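Long-range contact in toxin 2A (Paenibacillus larvae, PDB 5URP), which probably acts as an ADP-ribosyltransferase toxin that modifies a host protein and serves the bacterium as a virulence factor: residues A[25-37]-A[148-160]. Numbering follows the deposited sequence.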
# COMPACT_ATOMS: atom_id res chain seq x y z
N ASP A 25 13.67 5.11 6.17
CA ASP A 25 12.81 4.06 6.71
C ASP A 25 12.53 4.42 8.16
O ASP A 25 13.45 4.40 8.98
CB ASP A 25 13.48 2.70 6.57
CG ASP A 25 12.69 1.56 7.17
OD1 ASP A 25 11.54 1.76 7.63
OD2 ASP A 25 13.23 0.45 7.17
N PHE A 26 11.30 4.83 8.45
CA PHE A 26 10.91 5.29 9.77
C PHE A 26 10.62 4.15 10.74
O PHE A 26 10.53 4.40 11.94
CB PHE A 26 9.69 6.19 9.65
CG PHE A 26 9.98 7.49 8.95
CD1 PHE A 26 10.79 8.43 9.53
CD2 PHE A 26 9.45 7.75 7.70
CE1 PHE A 26 11.08 9.62 8.86
CE2 PHE A 26 9.74 8.93 7.03
CZ PHE A 26 10.53 9.85 7.61
N ARG A 27 10.51 2.92 10.24
CA ARG A 27 10.31 1.72 11.07
C ARG A 27 9.03 1.95 11.88
O ARG A 27 7.95 1.93 11.27
CB ARG A 27 11.57 1.41 11.88
CG ARG A 27 12.76 0.98 10.99
CD ARG A 27 13.94 0.45 11.79
NE ARG A 27 13.59 -0.68 12.65
CZ ARG A 27 13.64 -1.96 12.29
NH1 ARG A 27 14.04 -2.31 11.07
NH2 ARG A 27 13.29 -2.91 13.16
N ILE A 28 9.09 2.10 13.20
CA ILE A 28 7.87 2.35 13.99
C ILE A 28 7.83 3.76 14.56
O ILE A 28 6.99 4.05 15.43
CB ILE A 28 7.71 1.30 15.11
CG1 ILE A 28 8.90 1.34 16.06
CG2 ILE A 28 7.54 -0.09 14.51
CD1 ILE A 28 8.66 0.50 17.36
N ASP A 29 8.70 4.66 14.11
CA ASP A 29 8.83 5.99 14.72
C ASP A 29 7.79 6.91 14.10
O ASP A 29 8.06 7.64 13.14
CB ASP A 29 10.24 6.53 14.56
CG ASP A 29 10.48 7.80 15.37
OD1 ASP A 29 9.51 8.52 15.70
OD2 ASP A 29 11.66 8.09 15.68
N LYS A 30 6.60 6.90 14.69
CA LYS A 30 5.47 7.66 14.16
C LYS A 30 5.72 9.17 14.22
O LYS A 30 5.31 9.89 13.31
CB LYS A 30 4.21 7.30 14.95
CG LYS A 30 2.94 7.33 14.19
CD LYS A 30 1.81 6.68 14.98
CE LYS A 30 0.53 6.66 14.14
NZ LYS A 30 -0.60 5.93 14.78
N GLU A 31 6.39 9.66 15.27
CA GLU A 31 6.56 11.11 15.36
C GLU A 31 7.51 11.63 14.28
O GLU A 31 7.22 12.64 13.62
CB GLU A 31 7.03 11.51 16.76
CG GLU A 31 5.88 11.47 17.78
CD GLU A 31 4.63 12.20 17.27
OE1 GLU A 31 4.72 13.41 16.96
OE2 GLU A 31 3.56 11.56 17.15
N LYS A 32 8.63 10.93 14.05
CA LYS A 32 9.52 11.30 12.95
C LYS A 32 8.82 11.19 11.59
O LYS A 32 8.97 12.07 10.74
CB LYS A 32 10.77 10.42 12.96
CG LYS A 32 11.91 10.94 13.84
CD LYS A 32 13.14 10.02 13.77
CE LYS A 32 13.80 9.99 12.38
NZ LYS A 32 14.51 11.26 12.03
N ALA A 33 8.06 10.10 11.38
CA ALA A 33 7.40 9.87 10.10
C ALA A 33 6.40 10.98 9.80
O ALA A 33 6.32 11.48 8.67
CB ALA A 33 6.69 8.51 10.12
N LYS A 34 5.63 11.38 10.81
CA LYS A 34 4.61 12.40 10.63
C LYS A 34 5.23 13.73 10.19
O LYS A 34 4.69 14.40 9.29
CB LYS A 34 3.85 12.52 11.93
CG LYS A 34 2.41 12.93 11.85
CD LYS A 34 1.73 12.65 13.19
CE LYS A 34 0.84 13.80 13.65
NZ LYS A 34 -0.41 13.91 12.85
N LYS A 35 6.36 14.12 10.77
CA LYS A 35 7.00 15.37 10.38
C LYS A 35 7.45 15.35 8.92
O LYS A 35 7.33 16.36 8.20
CB LYS A 35 8.20 15.65 11.29
CG LYS A 35 9.11 16.81 10.82
CD LYS A 35 10.10 17.24 11.90
CE LYS A 35 10.85 18.52 11.50
NZ LYS A 35 9.92 19.66 11.18
N TRP A 36 8.03 14.23 8.47
CA TRP A 36 8.50 14.09 7.10
C TRP A 36 7.33 14.11 6.14
O TRP A 36 7.35 14.81 5.11
CB TRP A 36 9.28 12.80 6.95
CG TRP A 36 9.79 12.53 5.57
CD1 TRP A 36 11.04 12.84 5.08
CD2 TRP A 36 9.10 11.88 4.50
NE1 TRP A 36 11.15 12.43 3.78
CE2 TRP A 36 9.98 11.85 3.39
CE3 TRP A 36 7.81 11.34 4.36
CZ2 TRP A 36 9.62 11.28 2.17
CZ3 TRP A 36 7.46 10.79 3.14
CH2 TRP A 36 8.36 10.75 2.07
N GLY A 37 6.28 13.35 6.45
CA GLY A 37 5.14 13.26 5.55
C GLY A 37 4.44 14.59 5.39
O GLY A 37 4.02 14.95 4.29
N TYR A 148 -5.89 1.11 -6.05
CA TYR A 148 -4.87 1.94 -5.43
C TYR A 148 -4.12 1.15 -4.35
O TYR A 148 -4.64 0.19 -3.78
CB TYR A 148 -5.49 3.21 -4.84
CG TYR A 148 -6.13 4.09 -5.88
CD1 TYR A 148 -5.36 4.96 -6.67
CD2 TYR A 148 -7.48 4.00 -6.13
CE1 TYR A 148 -5.97 5.74 -7.65
CE2 TYR A 148 -8.09 4.76 -7.10
CZ TYR A 148 -7.34 5.63 -7.86
OH TYR A 148 -8.01 6.34 -8.80
N LEU A 149 -2.91 1.57 -4.07
CA LEU A 149 -2.05 0.87 -3.13
C LEU A 149 -1.85 1.77 -1.91
O LEU A 149 -1.03 2.69 -1.92
CB LEU A 149 -0.73 0.49 -3.80
CG LEU A 149 0.18 -0.46 -3.04
CD1 LEU A 149 -0.52 -1.76 -2.68
CD2 LEU A 149 1.42 -0.76 -3.91
N SER A 150 -2.61 1.48 -0.85
CA SER A 150 -2.51 2.18 0.41
C SER A 150 -1.42 1.53 1.25
O SER A 150 -1.44 0.31 1.47
CB SER A 150 -3.84 2.12 1.17
OG SER A 150 -4.87 2.86 0.53
N THR A 151 -0.49 2.34 1.74
CA THR A 151 0.64 1.90 2.53
C THR A 151 0.81 2.89 3.67
O THR A 151 0.10 3.90 3.73
CB THR A 151 1.93 1.84 1.70
OG1 THR A 151 2.37 3.17 1.41
CG2 THR A 151 1.71 1.08 0.41
N SER A 152 1.73 2.61 4.59
CA SER A 152 2.00 3.49 5.72
C SER A 152 3.49 3.78 5.84
O SER A 152 4.34 2.91 5.58
CB SER A 152 1.50 2.87 7.06
OG SER A 152 1.76 3.75 8.15
N LEU A 153 3.80 4.99 6.32
CA LEU A 153 5.19 5.33 6.61
C LEU A 153 5.75 4.55 7.78
O LEU A 153 6.97 4.49 7.96
CB LEU A 153 5.32 6.82 6.91
CG LEU A 153 5.18 7.80 5.76
CD1 LEU A 153 5.31 9.21 6.32
CD2 LEU A 153 6.26 7.54 4.71
N VAL A 154 4.89 3.99 8.62
CA VAL A 154 5.39 3.19 9.73
C VAL A 154 4.78 1.80 9.67
O VAL A 154 3.72 1.55 9.07
CB VAL A 154 5.13 3.83 11.12
CG1 VAL A 154 5.91 5.10 11.25
CG2 VAL A 154 3.67 4.02 11.37
N ASN A 155 5.46 0.89 10.35
CA ASN A 155 5.02 -0.49 10.47
C ASN A 155 4.12 -0.56 11.70
O ASN A 155 4.55 -0.90 12.79
CB ASN A 155 6.23 -1.41 10.59
CG ASN A 155 5.87 -2.85 10.61
OD1 ASN A 155 4.72 -3.24 10.39
ND2 ASN A 155 6.85 -3.67 10.90
N GLY A 156 2.84 -0.19 11.49
CA GLY A 156 1.94 0.06 12.60
C GLY A 156 1.46 -1.22 13.26
O GLY A 156 1.57 -2.33 12.69
N THR A 157 0.93 -1.06 14.48
CA THR A 157 0.46 -2.22 15.24
C THR A 157 -0.67 -2.95 14.52
O THR A 157 -0.84 -4.16 14.72
CB THR A 157 0.02 -1.79 16.64
OG1 THR A 157 -1.02 -0.80 16.55
CG2 THR A 157 1.16 -1.19 17.42
N LEU A 158 -1.46 -2.25 13.72
CA LEU A 158 -2.55 -2.91 13.00
C LEU A 158 -2.04 -4.05 12.11
O LEU A 158 -2.77 -5.01 11.84
CB LEU A 158 -3.34 -1.88 12.17
CG LEU A 158 -2.74 -1.29 10.88
CD1 LEU A 158 -3.81 -0.56 10.08
CD2 LEU A 158 -1.58 -0.35 11.15
N PHE A 159 -0.78 -3.98 11.68
CA PHE A 159 -0.26 -5.01 10.80
C PHE A 159 0.11 -6.30 11.53
O PHE A 159 0.29 -7.33 10.87
CB PHE A 159 0.97 -4.48 10.04
CG PHE A 159 0.68 -3.25 9.17
CD1 PHE A 159 -0.59 -2.99 8.70
CD2 PHE A 159 1.70 -2.36 8.83
CE1 PHE A 159 -0.86 -1.90 7.92
CE2 PHE A 159 1.43 -1.26 8.05
CZ PHE A 159 0.15 -1.04 7.58
N LEU A 160 0.22 -6.27 12.87
CA LEU A 160 0.56 -7.46 13.63
C LEU A 160 -0.48 -8.56 13.44
O LEU A 160 -0.15 -9.74 13.49
CB LEU A 160 0.69 -7.13 15.12
CG LEU A 160 1.87 -6.21 15.43
CD1 LEU A 160 1.70 -5.64 16.83
CD2 LEU A 160 3.15 -7.01 15.32
O HOH W 1 9.29 4.66 6.57
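Leu153 turns CG anti to its carbonyl carbon (chi1 -72°), and Trp36 holds CG anti to the backbone N (chi1 179°); with these torsions the two side chains meet, crossing at about a right angle. The forked end of the leucine meets the six-membered ring of the tryptophan, CD2 lying 3.8 Å from Trp36 CZ3, while CD1 reaches back to Ala33 O at 3.4 Å. Beside it the methyl of Ala33 rests against both hydrophobic residues of the loop, 3.9 Å from Leu153 CB and 3.7 Å from Val154 CG1. Polar links flank this apolar patch. Asn155 N donates a nearly straight hydrogen bond to Arg27 O (2.9 Å, 166°), and the same carbonyl receives a much more bent CA-H...O contact from Val154 CA. A water bridges the backbones, accepting from Phe26 N and donating to Leu153 O, which also lies at the edge of the Phe26 ring, near its plane. Asp29 caps the helix through OD1, which accepts from Lys32 N. Ser152 OG, also hydrogen-bonded to Gln188 O, accepts from Val154 N. The example illustrates packing of a capped helix start, preceded by a type II' turn, against a loop that leaves strand 149-152 through an ST turn at its last residue in an ADP-ribosyltransferase fold.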